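Side-chain contacts in LP04448p (Drosophila melanogaster, PDB 4QMH), which drives microtubule polymerization as a member of the XMAP215 family, through an array of TOG domains of which this chain is the fourth: residues 98-103 and 132-137; 141-144 and 150-153; 113-118 and 152-157; 174-179 and 203-208. All blocks are in the same frame, centred on the assembly; numbering follows the deposited sequence.

Contact 1. Residues 98-103 and 132-137; sequences NLFPGF and KEFFES. With SO4 (sulfate ion), chain B.
F100 and F134 meet ring on ring, a face-to-face stack with centroids 4.2 Å apart and planes inclined by 28°. The overlap is uneven: CD1 of F134 hangs 3.3 Å above the centre of the F100 ring, whereas CE1 of F100 lies over the F134 face nearer its rim. F100 gets there by holding CG anti to its backbone N (chi1 -175°), which sends the ring off helix 96-106 and across the F134 side chain at about a right angle. Its far edge also reaches the backbone of the loop, with CE2 3.5 Å from the carbonyl O of F134. This half of the contact is close-packed and buried. M139 and I140 of helix 139-145 adjoin F100, and I122 of helix 112-129 adjoins F134.

The other side is looser and faces solvent. At K132 the chain passes through a short 3-10 turn, and the backbone N makes a weak, bent hydrogen bond of 3.1 Å to O4 of a sulfate, probably taken from the crystallisation liquor. Y131 N and S170 OG are hydrogen-bonded to the same ion, while the exposed lysine chain leads away from the rings. An aromatic pair that seals an inter-helix loop onto the preceding helices in this way belongs to the hydrophobic core of the HEAT-repeat alpha-solenoid from which TOG domains are built.

Contact 2. Residues 141-144 and 150-153; sequences ADAL and ALKT
The forked end of L151 presses against A143 where two consecutive helices of the HEAT-type alpha-solenoid, 139-145 and 149-162, fold back through a short connection. CD2 comes 3.3 Å from the carbonyl O of A143, and both methyls lie about equally far from the A143 methyl, with CD2 4.2 Å from CB. L151 carries its CG anti to the backbone N (chi1 -180°), which turns the branch toward the last turn of helix 139-145. Cut back to an alanine, L151 would probably leave a gap beside A143, whose methyl and carbonyl would lose both covering methyls. Next to this pair, the aliphatic part of K152 runs by the helix end, its CD 4.0 Å from the carbonyl O of L144.

In the second shell, L155, one turn along from L151, packs on both A143 and L144, and W156 also leans on L144. The start of helix 149-162 is itself held by hydrogen bonds: S148 OG pairs with the backbone N of L151, and T153 OG1 with the carbonyl O of P149. Having passed L144, the K152 chain bends at chi3 (-49°) and ends in a salt bridge between NZ and OD2 of D189.

Contact 3. Residues 113-118 and 152-157; sequences FVRAAA and KTELWA
R115 and E154 reach each other through two bent chains: each leaves its helix with CG anti to the carbonyl carbon, then R115 folds at chi3 (-59°) and E154 at chi2, and the side chains cross at about a right angle. The result is a salt bridge made through NE rather than the terminal nitrogens, with NE 3.0 Å from OE2 of E154. The bond is not straight (143° at the hydrogen), and the donor stands above the carboxylate plane, 37° out of it. Under the charges the stems also touch, R115 CD lying 3.8 Å from E154 CG. A water closes the polar ring, accepting from NH2 of R115 at 2.9 Å and donating to OE2 of E154 at 2.6 Å, so that OE2 is gripped twice. NH1 turns to another partner, the carbonyl O of D109, which fixes the guanidinium from a second direction. With a leucine in place of R115, the E154 carboxylate would probably lose its charged mate and the D109 carbonyl its donor. On the partly exposed surface, a bridge of this kind ties helix 112-129 to helix 149-162, two helices of the layer that lines one face of a HEAT-repeat alpha-solenoid.

Contact 4. Residues 174-179 and 203-208; sequences EDIHSM and LGIMIH
I176 and I205 lie alongside each other with their side chains sliding past in opposite directions, and the methyl branch of each does the touching: CG2 of I176 is 3.7 Å from CG2 of I205. In both residues CG2 is anti to the backbone N (chi1 -57° in I176 and -59° in I205), which leaves the longer branch beside the backbone N. The I205 branch then curls round so that its tip, CD1, reaches the same methyl, 3.9 Å from CG2 of I176. That tip is shared. M179, one turn further along than I176, stretches out fully beyond CG and crosses I205 obliquely, bringing SD 4.1 Å from CD1 of I205.

The two backbones run roughly antiparallel, at 143° between their N-to-C directions, with the short axes 10.2 Å apart. This is the packing of helices 173-186 and 192-209 in a HEAT-type alpha-solenoid, with I176 and M179 of the first helix meeting I205 and H208 of the second. The cluster continues into its neighbours: M214 of helix 211-221 backs I205, I140 of helix 139-145 meets M179, and F135 and V171 close round I176.

Past the isoleucines, H208 touches I176 with its methylene rather than its ring, CB lying 4.4 Å from CG1. The imidazole is turned so that its edge faces the carbonyl O of G204 in the ring plane, one turn back on its own helix. Its NE2 is hydrogen-bonded to the carbonyl O of L163, in the loop that follows helix 149-162.

The four contacts follow the solenoid through its middle and toward its C-terminal part. Contact 1 joins helix 96-106 to the loop before helix 139-145, and contact 2 opens directly after it in sequence, about 13 Å away between centres. Contacts 2 and 3 share K152 and T153 on helix 149-162 and lie about 9 Å apart, contact 3 reaching back to helix 112-129 so that it interleaves with contact 1. Contact 4, on helices 173-186 and 192-209, comes last; F135 packs on I176 to join it to contact 1. Buried cores and one surface salt bridge thus tie neighbouring helices and a connecting loop together in the all-helical TOG domain.

Contact 1. Residues 98-103 and 132-137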
loop_
_atom_site.group_PDB
_atom_site.type_symbol
_atom_site.label_atom_id
_atom_site.label_comp_id
_atom_site.label_asym_id
_atom_site.label_seq_id
_atom_site.Cartn_x
_atom_site.Cartn_y
_atom_site.Cartn_z
ATOM N N ASN A 98 -9.286 3.682 -1.530
ATOM C CA ASN A 98 -9.605 4.149 -0.183
ATOM C C ASN A 98 -8.633 3.654 0.885
ATOM O O ASN A 98 -8.228 4.412 1.766
ATOM C CB ASN A 98 -11.041 3.769 0.204
ATOM C CG ASN A 98 -12.077 4.741 -0.346
ATOM O OD1 ASN A 98 -12.111 5.917 0.029
ATOM N ND2 ASN A 98 -12.936 4.246 -1.222
ATOM N N LEU A 99 -8.249 2.384 0.802
ATOM C CA LEU A 99 -7.583 1.727 1.924
ATOM C C LEU A 99 -6.067 1.684 1.818
ATOM O O LEU A 99 -5.381 1.722 2.830
ATOM C CB LEU A 99 -8.098 0.302 2.098
ATOM C CG LEU A 99 -9.611 0.233 2.296
ATOM C CD1 LEU A 99 -10.055 -1.225 2.353
ATOM C CD2 LEU A 99 -10.019 0.987 3.556
ATOM N N PHE A 100 -5.552 1.580 0.599
ATOM C CA PHE A 100 -4.108 1.458 0.401
ATOM C C PHE A 100 -3.301 2.638 0.982
ATOM O O PHE A 100 -2.271 2.417 1.608
ATOM C CB PHE A 100 -3.815 1.235 -1.095
ATOM C CG PHE A 100 -2.369 0.965 -1.428
ATOM C CD1 PHE A 100 -1.634 0.011 -0.738
ATOM C CD2 PHE A 100 -1.768 1.618 -2.501
ATOM C CE1 PHE A 100 -0.316 -0.263 -1.084
ATOM C CE2 PHE A 100 -0.446 1.355 -2.841
ATOM C CZ PHE A 100 0.277 0.409 -2.132
ATOM N N PRO A 101 -3.758 3.888 0.782
ATOM C CA PRO A 101 -3.004 4.981 1.415
ATOM C C PRO A 101 -2.863 4.797 2.926
ATOM O O PRO A 101 -1.804 5.117 3.490
ATOM C CB PRO A 101 -3.849 6.211 1.099
ATOM C CG PRO A 101 -4.474 5.868 -0.251
ATOM C CD PRO A 101 -4.812 4.393 -0.120
ATOM N N GLY A 102 -3.907 4.266 3.563
ATOM C CA GLY A 102 -3.870 4.028 4.999
ATOM C C GLY A 102 -2.921 2.899 5.373
ATOM O O GLY A 102 -2.217 2.975 6.373
ATOM N N PHE A 103 -2.909 1.834 4.575
ATOM C CA PHE A 103 -1.946 0.757 4.765
ATOM C C PHE A 103 -0.525 1.294 4.652
ATOM O O PHE A 103 0.351 0.959 5.451
ATOM C CB PHE A 103 -2.109 -0.337 3.703
ATOM C CG PHE A 103 -3.445 -1.014 3.692
ATOM C CD1 PHE A 103 -4.308 -0.951 4.775
ATOM C CD2 PHE A 103 -3.830 -1.726 2.569
ATOM C CE1 PHE A 103 -5.537 -1.592 4.733
ATOM C CE2 PHE A 103 -5.060 -2.380 2.516
ATOM C CZ PHE A 103 -5.918 -2.305 3.605
ATOM N N LYS A 132 -2.097 -4.487 -9.475
ATOM C CA LYS A 132 -2.207 -3.422 -10.463
ATOM C C LYS A 132 -2.764 -2.142 -9.861
ATOM O O LYS A 132 -2.293 -1.050 -10.170
ATOM C CB LYS A 132 -3.092 -3.888 -11.622
ATOM C CG LYS A 132 -3.269 -2.875 -12.735
ATOM C CD LYS A 132 -3.896 -3.545 -13.956
ATOM C CE LYS A 132 -4.291 -2.531 -15.022
ATOM N NZ LYS A 132 -5.490 -1.744 -14.622
ATOM N N GLU A 133 -3.774 -2.275 -9.002
ATOM C CA GLU A 133 -4.415 -1.100 -8.420
ATOM C C GLU A 133 -3.533 -0.314 -7.464
ATOM O O GLU A 133 -3.865 0.834 -7.143
ATOM C CB GLU A 133 -5.732 -1.462 -7.723
ATOM C CG GLU A 133 -6.878 -1.713 -8.682
ATOM C CD GLU A 133 -6.720 -3.029 -9.400
ATOM O OE1 GLU A 133 -5.993 -3.907 -8.883
ATOM O OE2 GLU A 133 -7.325 -3.196 -10.472
ATOM N N PHE A 134 -2.424 -0.899 -7.007
ATOM C CA PHE A 134 -1.502 -0.180 -6.109
ATOM C C PHE A 134 -0.676 0.854 -6.867
ATOM O O PHE A 134 -0.148 1.804 -6.279
ATOM C CB PHE A 134 -0.520 -1.139 -5.427
ATOM C CG PHE A 134 -1.160 -2.107 -4.466
ATOM C CD1 PHE A 134 -2.267 -1.749 -3.722
ATOM C CD2 PHE A 134 -0.628 -3.376 -4.302
ATOM C CE1 PHE A 134 -2.841 -2.653 -2.837
ATOM C CE2 PHE A 134 -1.193 -4.285 -3.415
ATOM C CZ PHE A 134 -2.301 -3.922 -2.689
ATOM N N PHE A 135 -0.519 0.635 -8.169
ATOM C CA PHE A 135 0.382 1.439 -8.996
ATOM C C PHE A 135 -0.393 2.460 -9.821
ATOM O O PHE A 135 -0.308 2.499 -11.048
ATOM C CB PHE A 135 1.252 0.515 -9.858
ATOM C CG PHE A 135 2.169 -0.344 -9.041
ATOM C CD1 PHE A 135 3.369 0.167 -8.569
ATOM C CD2 PHE A 135 1.816 -1.639 -8.699
ATOM C CE1 PHE A 135 4.223 -0.620 -7.788
ATOM C CE2 PHE A 135 2.651 -2.421 -7.906
ATOM C CZ PHE A 135 3.864 -1.905 -7.454
ATOM N N GLU A 136 -1.140 3.289 -9.101
ATOM C CA GLU A 136 -2.003 4.302 -9.674
ATOM C C GLU A 136 -2.038 5.514 -8.760
ATOM O O GLU A 136 -1.892 5.394 -7.540
ATOM C CB GLU A 136 -3.429 3.767 -9.842
ATOM C CG GLU A 136 -3.521 2.564 -10.775
ATOM C CD GLU A 136 -4.893 2.428 -11.428
ATOM O OE1 GLU A 136 -5.732 3.324 -11.233
ATOM O OE2 GLU A 136 -5.126 1.430 -12.139
ATOM N N SER A 137 -2.223 6.679 -9.371
ATOM C CA SER A 137 -2.526 7.915 -8.662
ATOM C C SER A 137 -1.445 8.387 -7.706
ATOM O O SER A 137 -1.711 9.194 -6.820
ATOM C CB SER A 137 -3.866 7.779 -7.936
ATOM O OG SER A 137 -4.893 7.487 -8.866
HETATM S S SO4 B . -1.617 -8.639 -10.745
HETATM O O1 SO4 B . -2.753 -9.549 -10.923
HETATM O O2 SO4 B . -1.044 -8.819 -9.417
HETATM O O3 SO4 B . -0.583 -8.947 -11.738
HETATM O O4 SO4 B . -2.080 -7.262 -10.924
#

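Contact 2. Residues 141-144 and 150-153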
loop_
_atom_site.group_PDB
_atom_site.type_symbol
_atom_site.label_atom_id
_atom_site.label_comp_id
_atom_site.label_asym_id
_atom_site.label_seq_id
_atom_site.Cartn_x
_atom_site.Cartn_y
_atom_site.Cartn_z
ATOM N N ALA A 141 4.353 7.013 -4.489
ATOM C CA ALA A 141 5.220 8.192 -4.508
ATOM C C ALA A 141 4.863 9.197 -3.410
ATOM O O ALA A 141 5.745 9.793 -2.799
ATOM C CB ALA A 141 5.178 8.859 -5.867
ATOM N N ASP A 142 3.574 9.383 -3.158
ATOM C CA ASP A 142 3.156 10.328 -2.129
ATOM C C ASP A 142 3.592 9.844 -0.747
ATOM O O ASP A 142 3.945 10.655 0.119
ATOM C CB ASP A 142 1.642 10.548 -2.165
ATOM C CG ASP A 142 1.217 11.534 -3.237
ATOM O OD1 ASP A 142 2.074 12.292 -3.734
ATOM O OD2 ASP A 142 0.010 11.563 -3.564
ATOM N N ALA A 143 3.563 8.531 -0.529
ATOM C CA ALA A 143 4.028 7.992 0.752
ATOM C C ALA A 143 5.542 8.146 0.889
ATOM O O ALA A 143 6.052 8.444 1.961
ATOM C CB ALA A 143 3.615 6.526 0.909
ATOM N N LEU A 144 6.267 7.941 -0.207
ATOM C CA LEU A 144 7.722 8.051 -0.171
ATOM C C LEU A 144 8.142 9.500 0.080
ATOM O O LEU A 144 9.080 9.771 0.836
ATOM C CB LEU A 144 8.326 7.544 -1.486
ATOM C CG LEU A 144 8.252 6.030 -1.723
ATOM C CD1 LEU A 144 8.575 5.720 -3.199
ATOM C CD2 LEU A 144 9.196 5.261 -0.788
ATOM N N ALA A 150 11.124 4.855 8.784
ATOM C CA ALA A 150 10.544 3.514 8.852
ATOM C C ALA A 150 9.717 3.216 7.605
ATOM O O ALA A 150 9.827 2.140 7.018
ATOM C CB ALA A 150 9.692 3.349 10.107
ATOM N N LEU A 151 8.892 4.174 7.196
ATOM C CA LEU A 151 8.057 3.972 6.013
ATOM C C LEU A 151 8.918 3.776 4.771
ATOM O O LEU A 151 8.693 2.840 3.989
ATOM C CB LEU A 151 7.075 5.136 5.831
ATOM C CG LEU A 151 6.139 5.046 4.623
ATOM C CD1 LEU A 151 4.853 5.862 4.861
ATOM C CD2 LEU A 151 6.864 5.521 3.354
ATOM N N LYS A 152 9.918 4.629 4.588
ATOM C CA LYS A 152 10.786 4.496 3.425
ATOM C C LYS A 152 11.498 3.143 3.427
ATOM O O LYS A 152 11.618 2.500 2.388
ATOM C CB LYS A 152 11.775 5.670 3.323
ATOM C CG LYS A 152 11.078 7.009 3.059
ATOM C CD LYS A 152 12.037 8.192 2.995
ATOM C CE LYS A 152 13.003 8.227 4.157
ATOM N NZ LYS A 152 13.886 9.431 4.056
ATOM N N THR A 153 11.968 2.711 4.592
ATOM C CA THR A 153 12.610 1.405 4.706
ATOM C C THR A 153 11.680 0.280 4.261
ATOM O O THR A 153 12.045 -0.539 3.416
ATOM C CB THR A 153 13.091 1.146 6.139
ATOM O OG1 THR A 153 14.009 2.180 6.514
ATOM C CG2 THR A 153 13.789 -0.222 6.232
#

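Contact 3. Residues 113-118 and 152-157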
loop_
_atom_site.group_PDB
_atom_site.type_symbol
_atom_site.label_atom_id
_atom_site.label_comp_id
_atom_site.label_asym_id
_atom_site.label_seq_id
_atom_site.Cartn_x
_atom_site.Cartn_y
_atom_site.Cartn_z
ATOM N N PHE A 113 5.164 -4.797 14.810
ATOM C CA PHE A 113 3.978 -5.612 14.594
ATOM C C PHE A 113 2.905 -4.847 13.822
ATOM O O PHE A 113 2.117 -5.452 13.101
ATOM C CB PHE A 113 3.435 -6.197 15.916
ATOM C CG PHE A 113 2.608 -5.235 16.732
ATOM C CD1 PHE A 113 1.220 -5.209 16.606
ATOM C CD2 PHE A 113 3.204 -4.389 17.648
ATOM C CE1 PHE A 113 0.452 -4.336 17.375
ATOM C CE2 PHE A 113 2.451 -3.522 18.414
ATOM C CZ PHE A 113 1.071 -3.494 18.277
ATOM N N VAL A 114 2.874 -3.522 13.964
ATOM C CA VAL A 114 1.920 -2.714 13.213
ATOM C C VAL A 114 2.381 -2.640 11.765
ATOM O O VAL A 114 1.580 -2.783 10.838
ATOM C CB VAL A 114 1.763 -1.287 13.793
ATOM C CG1 VAL A 114 0.770 -0.474 12.964
ATOM C CG2 VAL A 114 1.300 -1.364 15.255
ATOM N N ARG A 115 3.676 -2.435 11.562
ATOM C CA ARG A 115 4.183 -2.409 10.185
ATOM C C ARG A 115 3.913 -3.751 9.494
ATOM O O ARG A 115 3.616 -3.794 8.305
ATOM C CB ARG A 115 5.672 -2.067 10.137
ATOM C CG ARG A 115 6.002 -0.707 10.733
ATOM C CD ARG A 115 7.417 -0.251 10.371
ATOM N NE ARG A 115 8.437 -1.198 10.834
ATOM C CZ ARG A 115 9.086 -1.091 11.995
ATOM N NH1 ARG A 115 8.821 -0.080 12.808
ATOM N NH2 ARG A 115 10.002 -1.993 12.340
ATOM N N ALA A 116 3.969 -4.840 10.261
ATOM C CA ALA A 116 3.758 -6.179 9.713
ATOM C C ALA A 116 2.302 -6.403 9.339
ATOM O O ALA A 116 1.995 -7.005 8.303
ATOM C CB ALA A 116 4.213 -7.242 10.719
ATOM N N ALA A 117 1.406 -5.930 10.198
ATOM C CA ALA A 117 -0.017 -5.980 9.911
ATOM C C ALA A 117 -0.313 -5.190 8.645
ATOM O O ALA A 117 -1.116 -5.615 7.811
ATOM C CB ALA A 117 -0.822 -5.436 11.092
ATOM N N ALA A 118 0.344 -4.041 8.493
ATOM C CA ALA A 118 0.131 -3.200 7.327
ATOM C C ALA A 118 0.622 -3.917 6.064
ATOM O O ALA A 118 -0.053 -3.917 5.036
ATOM C CB ALA A 118 0.837 -1.863 7.505
ATOM N N LYS A 152 9.918 4.629 4.588
ATOM C CA LYS A 152 10.786 4.496 3.425
ATOM C C LYS A 152 11.498 3.143 3.427
ATOM O O LYS A 152 11.618 2.500 2.388
ATOM C CB LYS A 152 11.775 5.670 3.323
ATOM C CG LYS A 152 11.078 7.009 3.059
ATOM C CD LYS A 152 12.037 8.192 2.995
ATOM C CE LYS A 152 13.003 8.227 4.157
ATOM N NZ LYS A 152 13.886 9.431 4.056
ATOM N N THR A 153 11.968 2.711 4.592
ATOM C CA THR A 153 12.610 1.405 4.706
ATOM C C THR A 153 11.680 0.280 4.261
ATOM O O THR A 153 12.045 -0.539 3.416
ATOM C CB THR A 153 13.091 1.146 6.139
ATOM O OG1 THR A 153 14.009 2.180 6.514
ATOM C CG2 THR A 153 13.789 -0.222 6.232
ATOM N N GLU A 154 10.468 0.247 4.812
ATOM C CA GLU A 154 9.524 -0.825 4.486
ATOM C C GLU A 154 9.091 -0.757 3.033
ATOM O O GLU A 154 8.974 -1.783 2.367
ATOM C CB GLU A 154 8.273 -0.763 5.363
ATOM C CG GLU A 154 8.504 -0.951 6.835
ATOM C CD GLU A 154 8.920 -2.357 7.217
ATOM O OE1 GLU A 154 8.690 -3.303 6.437
ATOM O OE2 GLU A 154 9.483 -2.510 8.316
ATOM N N LEU A 155 8.848 0.456 2.546
ATOM C CA LEU A 155 8.257 0.609 1.219
ATOM C C LEU A 155 9.250 0.296 0.102
ATOM O O LEU A 155 8.903 -0.371 -0.876
ATOM C CB LEU A 155 7.636 2.001 1.063
ATOM C CG LEU A 155 6.748 2.216 -0.157
ATOM C CD1 LEU A 155 5.807 1.025 -0.401
ATOM C CD2 LEU A 155 5.967 3.513 0.004
ATOM N N TRP A 156 10.496 0.743 0.239
ATOM C CA TRP A 156 11.508 0.331 -0.723
ATOM C C TRP A 156 11.757 -1.186 -0.698
ATOM O O TRP A 156 12.016 -1.790 -1.735
ATOM C CB TRP A 156 12.824 1.098 -0.533
ATOM C CG TRP A 156 12.772 2.513 -1.049
ATOM C CD1 TRP A 156 12.996 3.654 -0.329
ATOM C CD2 TRP A 156 12.474 2.938 -2.391
ATOM N NE1 TRP A 156 12.866 4.754 -1.138
ATOM C CE2 TRP A 156 12.538 4.347 -2.404
ATOM C CE3 TRP A 156 12.158 2.265 -3.577
ATOM C CZ2 TRP A 156 12.299 5.101 -3.559
ATOM C CZ3 TRP A 156 11.919 3.012 -4.719
ATOM C CH2 TRP A 156 11.991 4.418 -4.704
ATOM N N ALA A 157 11.680 -1.808 0.475
ATOM C CA ALA A 157 11.878 -3.255 0.550
ATOM C C ALA A 157 10.761 -3.944 -0.210
ATOM O O ALA A 157 10.984 -4.918 -0.921
ATOM C CB ALA A 157 11.876 -3.720 1.995
HETATM O O HOH W 1 9.858 -4.090 10.308
#

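Contact 4. Residues 174-179 and 203-208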
loop_
_atom_site.group_PDB
_atom_site.type_symbol
_atom_site.label_atom_id
_atom_site.label_comp_id
_atom_site.label_asym_id
_atom_site.label_seq_id
_atom_site.Cartn_x
_atom_site.Cartn_y
_atom_site.Cartn_z
ATOM N N GLU A 174 3.880 4.991 -15.914
ATOM C CA GLU A 174 3.869 6.374 -15.481
ATOM C C GLU A 174 3.938 6.455 -13.961
ATOM O O GLU A 174 4.578 7.354 -13.413
ATOM C CB GLU A 174 2.607 7.083 -15.978
ATOM C CG GLU A 174 2.529 8.550 -15.576
ATOM C CD GLU A 174 3.741 9.369 -15.995
ATOM O OE1 GLU A 174 4.435 9.010 -16.973
ATOM O OE2 GLU A 174 4.006 10.394 -15.336
ATOM N N ASP A 175 3.251 5.541 -13.278
ATOM C CA ASP A 175 3.312 5.545 -11.821
ATOM C C ASP A 175 4.710 5.180 -11.325
ATOM O O ASP A 175 5.194 5.772 -10.351
ATOM C CB ASP A 175 2.263 4.619 -11.209
ATOM C CG ASP A 175 1.914 5.015 -9.786
ATOM O OD1 ASP A 175 1.313 6.099 -9.623
ATOM O OD2 ASP A 175 2.227 4.252 -8.850
ATOM N N ILE A 176 5.359 4.213 -11.972
ATOM C CA ILE A 176 6.768 3.934 -11.643
ATOM C C ILE A 176 7.650 5.175 -11.882
ATOM O O ILE A 176 8.505 5.512 -11.062
ATOM C CB ILE A 176 7.308 2.706 -12.403
ATOM C CG1 ILE A 176 6.455 1.467 -12.112
ATOM C CG2 ILE A 176 8.773 2.450 -12.051
ATOM C CD1 ILE A 176 6.333 1.132 -10.643
ATOM N N HIS A 177 7.436 5.878 -12.993
ATOM C CA HIS A 177 8.157 7.128 -13.223
ATOM C C HIS A 177 8.049 8.091 -12.031
ATOM O O HIS A 177 9.006 8.780 -11.694
ATOM C CB HIS A 177 7.657 7.842 -14.483
ATOM C CG HIS A 177 8.360 7.436 -15.742
ATOM N ND1 HIS A 177 9.604 7.920 -16.090
ATOM C CD2 HIS A 177 7.978 6.616 -16.749
ATOM C CE1 HIS A 177 9.962 7.405 -17.253
ATOM N NE2 HIS A 177 8.995 6.609 -17.674
ATOM N N SER A 178 6.877 8.146 -11.402
ATOM C CA SER A 178 6.668 9.067 -10.293
ATOM C C SER A 178 7.539 8.726 -9.081
ATOM O O SER A 178 7.758 9.576 -8.220
ATOM C CB SER A 178 5.188 9.125 -9.892
ATOM O OG SER A 178 4.796 7.947 -9.203
ATOM N N MET A 179 8.042 7.495 -9.032
ATOM C CA MET A 179 8.885 7.053 -7.920
ATOM C C MET A 179 10.341 7.434 -8.140
ATOM O O MET A 179 11.140 7.447 -7.208
ATOM C CB MET A 179 8.789 5.545 -7.745
ATOM C CG MET A 179 7.369 5.050 -7.539
ATOM S SD MET A 179 7.346 3.256 -7.513
ATOM C CE MET A 179 5.567 3.037 -7.578
ATOM N N LEU A 203 16.885 -2.302 -9.440
ATOM C CA LEU A 203 16.660 -3.304 -10.478
ATOM C C LEU A 203 15.177 -3.463 -10.784
ATOM O O LEU A 203 14.771 -3.501 -11.947
ATOM C CB LEU A 203 17.273 -4.654 -10.087
ATOM C CG LEU A 203 17.032 -5.779 -11.095
ATOM C CD1 LEU A 203 17.658 -5.430 -12.443
ATOM C CD2 LEU A 203 17.586 -7.097 -10.555
ATOM N N GLY A 204 14.365 -3.561 -9.739
ATOM C CA GLY A 204 12.928 -3.665 -9.915
ATOM C C GLY A 204 12.324 -2.524 -10.713
ATOM O O GLY A 204 11.490 -2.753 -11.577
ATOM N N ILE A 205 12.706 -1.287 -10.392
ATOM C CA ILE A 205 12.259 -0.123 -11.151
ATOM C C ILE A 205 12.710 -0.236 -12.602
ATOM O O ILE A 205 11.927 -0.028 -13.531
ATOM C CB ILE A 205 12.815 1.196 -10.543
ATOM C CG1 ILE A 205 12.354 1.358 -9.083
ATOM C CG2 ILE A 205 12.436 2.402 -11.407
ATOM C CD1 ILE A 205 10.932 1.826 -8.921
ATOM N N MET A 206 13.974 -0.586 -12.807
ATOM C CA MET A 206 14.501 -0.674 -14.167
ATOM C C MET A 206 13.845 -1.771 -15.002
ATOM O O MET A 206 13.752 -1.645 -16.219
ATOM C CB MET A 206 16.010 -0.888 -14.134
ATOM C CG MET A 206 16.677 -0.629 -15.476
ATOM S SD MET A 206 18.453 -0.838 -15.386
ATOM C CE MET A 206 18.900 0.635 -14.471
ATOM N N ILE A 207 13.413 -2.852 -14.359
ATOM C CA ILE A 207 12.726 -3.919 -15.080
ATOM C C ILE A 207 11.486 -3.368 -15.788
ATOM O O ILE A 207 11.124 -3.827 -16.877
ATOM C CB ILE A 207 12.360 -5.088 -14.143
ATOM C CG1 ILE A 207 13.592 -5.955 -13.899
ATOM C CG2 ILE A 207 11.201 -5.910 -14.709
ATOM C CD1 ILE A 207 13.416 -6.955 -12.779
ATOM N N HIS A 208 10.866 -2.354 -15.193
ATOM C CA HIS A 208 9.673 -1.744 -15.776
ATOM C C HIS A 208 9.928 -0.521 -16.659
ATOM O O HIS A 208 9.199 -0.292 -17.619
ATOM C CB HIS A 208 8.654 -1.425 -14.674
ATOM C CG HIS A 208 8.105 -2.650 -14.019
ATOM N ND1 HIS A 208 6.968 -3.285 -14.470
ATOM C CD2 HIS A 208 8.570 -3.397 -12.989
ATOM C CE1 HIS A 208 6.744 -4.357 -13.733
ATOM N NE2 HIS A 208 7.697 -4.443 -12.821
#